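Local coordinates for protein glcnac-alpha-1,4-gal-releasing endo-beta-galactosidase (Clostridium perfringens, PDB 1UPS) that probably hydrolyses O-glycosidic bonds as a calcium-binding family 16 endo-beta-galactosidase, releasing the disaccharide GlcNAc-alpha-1,4-Gal from glycans, at residues 99-104 with 118-124. Residues are numbered along the deposited sequence; the frame is centred on the assembly and turned at random.
Sequences MSFDKS and RNEWRGY
W121 brings the CE3/CZ3 rim of its indole up to the backbone of F101 and D102, its CZ3 3.5 Å from F101 N and its CE3 4.0 Å from the CB of D102. With CG anti to the backbone N (chi1 170°), the ring leans forward over G123, whose N lies above one face near the rim. The two segments form a very short antiparallel ribbon: D102 and W121 are its hydrogen-bonded pair, exchanging D102 N to W121 O (2.8 Å) and W121 N to D102 O (2.9 Å), while F101 and R122 form the non-hydrogen-bonded pair. On the same face as W121, the D102 carboxylate meets R118 side-on. OD1 takes NH2 and OD2 takes NE, each through its syn lone pair; this bidentate salt bridge fixes the rotation of both groups. S104 OG accepts R118 N at 3.0 Å. On the other side, K103 runs alongside E120, its CE 3.3 Å from E120 OE2, which is also salt-bridged by R122 NH2, a nitrogen shared with D155; the K103 amine itself bonds to M153 O and N158. At the far end S100 O accepts Y124 N, and S100 OG donates to Y124 O at 2.6 Å. This is structural packing flanking the family 16 beta-sandwich, away from the calcium site: strand 101-102 follows edge strand 94-99 of the six-stranded antiparallel sheet after a break at S100, with F101 packing on I249 of neighbouring strand 246-254.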
ATOM      1  N   MET A  99      13.620   6.707  12.999  1.00 10.20           N
ATOM      2  CA  MET A  99      12.507   5.839  13.389  1.00 10.15           C
ATOM      3  C   MET A  99      11.664   6.527  14.435  1.00 10.06           C
ATOM      4  O   MET A  99      12.197   7.284  15.226  1.00 10.61           O
ATOM      5  CB  MET A  99      13.015   4.517  13.972  1.00 10.37           C
ATOM      6  CG  MET A  99      14.111   3.815  13.161  1.00 10.22           C
ATOM      7  SD  MET A  99      14.285   2.075  13.584  1.00 11.43           S
ATOM      8  CE  MET A  99      14.693   2.211  15.391  1.00 10.66           C
ATOM      9  N   SER A 100      10.357   6.256  14.440  1.00 10.88           N
ATOM     10  CA  SER A 100       9.439   6.852  15.428  1.00 10.93           C
ATOM     11  C   SER A 100       9.331   6.044  16.742  1.00 11.10           C
ATOM     12  O   SER A 100       8.376   6.210  17.505  1.00 11.78           O
ATOM     13  CB  SER A 100       8.045   7.060  14.810  1.00 11.29           C
ATOM     14  OG  SER A 100       7.343   5.824  14.705  1.00 10.87           O
ATOM     15  N   PHE A 101      10.319   5.194  17.006  1.00 11.96           N
ATOM     16  CA  PHE A 101      10.327   4.321  18.193  1.00 11.88           C
ATOM     17  C   PHE A 101      11.757   3.819  18.416  1.00 11.76           C
ATOM     18  O   PHE A 101      12.640   3.980  17.552  1.00 11.16           O
ATOM     19  CB  PHE A 101       9.406   3.106  17.970  1.00 11.82           C
ATOM     20  CG  PHE A 101       9.868   2.229  16.839  1.00 13.13           C
ATOM     21  CD1 PHE A 101       9.526   2.543  15.523  1.00 12.69           C
ATOM     22  CD2 PHE A 101      10.726   1.152  17.085  1.00 12.76           C
ATOM     23  CE1 PHE A 101      10.017   1.767  14.455  1.00 14.33           C
ATOM     24  CE2 PHE A 101      11.215   0.364  16.028  1.00 14.69           C
ATOM     25  CZ  PHE A 101      10.855   0.679  14.708  1.00 13.48           C
ATOM     26  N   ASP A 102      11.973   3.198  19.570  1.00 11.26           N
ATOM     27  CA  ASP A 102      13.232   2.526  19.878  1.00 11.80           C
ATOM     28  C   ASP A 102      12.831   1.429  20.845  1.00 11.87           C
ATOM     29  O   ASP A 102      12.398   1.718  21.958  1.00 12.19           O
ATOM     30  CB  ASP A 102      14.196   3.530  20.515  1.00 12.19           C
ATOM     31  CG  ASP A 102      15.578   2.961  20.783  1.00 14.00           C
ATOM     32  OD1 ASP A 102      16.426   3.736  21.313  1.00 15.49           O
ATOM     33  OD2 ASP A 102      15.918   1.792  20.510  1.00 13.84           O
ATOM     34  N   LYS A 103      12.944   0.175  20.421  1.00 11.88           N
ATOM     35  CA  LYS A 103      12.371  -0.913  21.201  1.00 11.91           C
ATOM     36  C   LYS A 103      13.102  -2.216  20.895  1.00 12.03           C
ATOM     37  O   LYS A 103      13.406  -2.494  19.733  1.00 11.35           O
ATOM     38  CB  LYS A 103      10.856  -1.048  20.911  1.00 11.55           C
ATOM     39  CG  LYS A 103      10.112  -2.025  21.850  1.00 11.42           C
ATOM     40  CD  LYS A 103       8.596  -1.894  21.668  1.00 11.35           C
ATOM     41  CE  LYS A 103       7.782  -2.763  22.646  1.00 14.50           C
ATOM     42  NZ  LYS A 103       7.653  -4.165  22.169  1.00 15.70           N
ATOM     43  N   SER A 104      13.366  -3.008  21.938  1.00 12.06           N
ATOM     44  CA  SER A 104      14.048  -4.297  21.782  1.00 12.13           C
ATOM     45  C   SER A 104      13.308  -5.221  20.806  1.00 11.57           C
ATOM     46  O   SER A 104      12.077  -5.201  20.737  1.00 11.00           O
ATOM     47  CB  SER A 104      14.161  -5.018  23.136  1.00 12.62           C
ATOM     48  OG  SER A 104      15.116  -4.398  23.979  1.00 14.09           O
ATOM     49  N   ARG A 118      17.076  -2.372  24.890  1.00 16.63           N
ATOM     50  CA  ARG A 118      16.817  -0.934  24.761  1.00 16.79           C
ATOM     51  C   ARG A 118      15.766  -0.529  25.775  1.00 16.72           C
ATOM     52  O   ARG A 118      14.885  -1.329  26.129  1.00 16.59           O
ATOM     53  CB  ARG A 118      16.307  -0.563  23.354  1.00 16.03           C
ATOM     54  CG  ARG A 118      17.103  -1.137  22.177  1.00 16.86           C
ATOM     55  CD  ARG A 118      18.439  -0.453  21.857  1.00 16.08           C
ATOM     56  NE  ARG A 118      18.329   0.984  21.617  1.00 17.01           N
ATOM     57  CZ  ARG A 118      19.349   1.836  21.672  1.00 18.92           C
ATOM     58  NH1 ARG A 118      20.577   1.401  21.981  1.00 20.22           N
ATOM     59  NH2 ARG A 118      19.147   3.133  21.440  1.00 18.85           N
ATOM     60  N   ASN A 119      15.850   0.714  26.244  1.00 17.66           N
ATOM     61  CA  ASN A 119      14.788   1.274  27.070  1.00 17.99           C
ATOM     62  C   ASN A 119      13.678   1.718  26.129  1.00 17.32           C
ATOM     63  O   ASN A 119      13.873   2.626  25.324  1.00 17.54           O
ATOM     64  CB  ASN A 119      15.289   2.456  27.905  1.00 19.18           C
ATOM     65  CG  ASN A 119      16.334   2.046  28.939  1.00 22.68           C
ATOM     66  OD1 ASN A 119      16.301   0.932  29.484  1.00 25.60           O
ATOM     67  ND2 ASN A 119      17.266   2.953  29.221  1.00 26.49           N
ATOM     68  N   GLU A 120      12.523   1.069  26.223  1.00 16.27           N
ATOM     69  CA  GLU A 120      11.447   1.312  25.265  1.00 15.00           C
ATOM     70  C   GLU A 120      11.084   2.782  25.185  1.00 14.63           C
ATOM     71  O   GLU A 120      10.841   3.439  26.211  1.00 12.56           O
ATOM     72  CB  GLU A 120      10.227   0.459  25.611  1.00 15.52           C
ATOM     73  CG  GLU A 120       9.084   0.575  24.609  1.00 14.96           C
ATOM     74  CD  GLU A 120       7.864  -0.235  25.018  1.00 15.99           C
ATOM     75  OE1 GLU A 120       7.945  -1.047  25.978  1.00 16.44           O
ATOM     76  OE2 GLU A 120       6.815  -0.076  24.371  1.00 13.68           O
ATOM     77  N   TRP A 121      11.054   3.292  23.951  1.00 13.60           N
ATOM     78  CA  TRP A 121      10.633   4.665  23.683  1.00 13.52           C
ATOM     79  C   TRP A 121       9.742   4.704  22.433  1.00 13.25           C
ATOM     80  O   TRP A 121      10.005   4.008  21.444  1.00 12.57           O
ATOM     81  CB  TRP A 121      11.869   5.585  23.546  1.00 13.60           C
ATOM     82  CG  TRP A 121      11.537   6.962  23.023  1.00 13.67           C
ATOM     83  CD1 TRP A 121      11.154   8.066  23.752  1.00 16.32           C
ATOM     84  CD2 TRP A 121      11.549   7.369  21.655  1.00 14.76           C
ATOM     85  NE1 TRP A 121      10.920   9.130  22.910  1.00 16.56           N
ATOM     86  CE2 TRP A 121      11.153   8.730  21.614  1.00 15.97           C
ATOM     87  CE3 TRP A 121      11.869   6.722  20.446  1.00 12.73           C
ATOM     88  CZ2 TRP A 121      11.081   9.459  20.414  1.00 14.18           C
ATOM     89  CZ3 TRP A 121      11.763   7.437  19.249  1.00 13.89           C
ATOM     90  CH2 TRP A 121      11.380   8.795  19.247  1.00 14.72           C
ATOM     91  N   ARG A 122       8.674   5.499  22.490  1.00 12.88           N
ATOM     92  CA  ARG A 122       7.710   5.555  21.403  1.00 12.61           C
ATOM     93  C   ARG A 122       7.436   7.012  21.056  1.00 13.56           C
ATOM     94  O   ARG A 122       6.706   7.712  21.786  1.00 13.74           O
ATOM     95  CB  ARG A 122       6.401   4.825  21.768  1.00 12.77           C
ATOM     96  CG  ARG A 122       6.610   3.386  22.288  1.00 12.22           C
ATOM     97  CD  ARG A 122       5.362   2.760  22.856  1.00 12.84           C
ATOM     98  NE  ARG A 122       4.407   2.272  21.857  1.00 13.94           N
ATOM     99  CZ  ARG A 122       4.259   0.990  21.524  1.00 12.99           C
ATOM    100  NH1 ARG A 122       3.330   0.635  20.643  1.00 14.54           N
ATOM    101  NH2 ARG A 122       5.053   0.058  22.061  1.00 13.37           N
ATOM    102  N   GLY A 123       8.048   7.462  19.962  1.00 12.88           N
ATOM    103  CA  GLY A 123       7.811   8.793  19.416  1.00 12.01           C
ATOM    104  C   GLY A 123       6.417   8.902  18.833  1.00 12.42           C
ATOM    105  O   GLY A 123       5.646   9.825  19.170  1.00 12.40           O
ATOM    106  N   TYR A 124       6.085   7.962  17.949  1.00 11.42           N
ATOM    107  CA  TYR A 124       4.736   7.837  17.414  1.00 12.08           C
ATOM    108  C   TYR A 124       4.450   6.407  16.985  1.00 11.98           C
ATOM    109  O   TYR A 124       5.053   5.899  16.034  1.00 11.51           O
ATOM    110  CB  TYR A 124       4.498   8.787  16.227  1.00 11.96           C
ATOM    111  CG  TYR A 124       3.047   8.770  15.766  1.00 13.69           C
ATOM    112  CD1 TYR A 124       2.032   9.270  16.590  1.00 13.16           C
ATOM    113  CD2 TYR A 124       2.689   8.234  14.520  1.00 14.24           C
ATOM    114  CE1 TYR A 124       0.698   9.248  16.182  1.00 14.07           C
ATOM    115  CE2 TYR A 124       1.352   8.188  14.106  1.00 13.33           C
ATOM    116  CZ  TYR A 124       0.367   8.709  14.947  1.00 14.34           C
ATOM    117  OH  TYR A 124      -0.950   8.690  14.560  1.00 14.65           O
TER
HETATM  118  O   HOH W   1      12.636  -2.090  24.518  1.00 20.16           O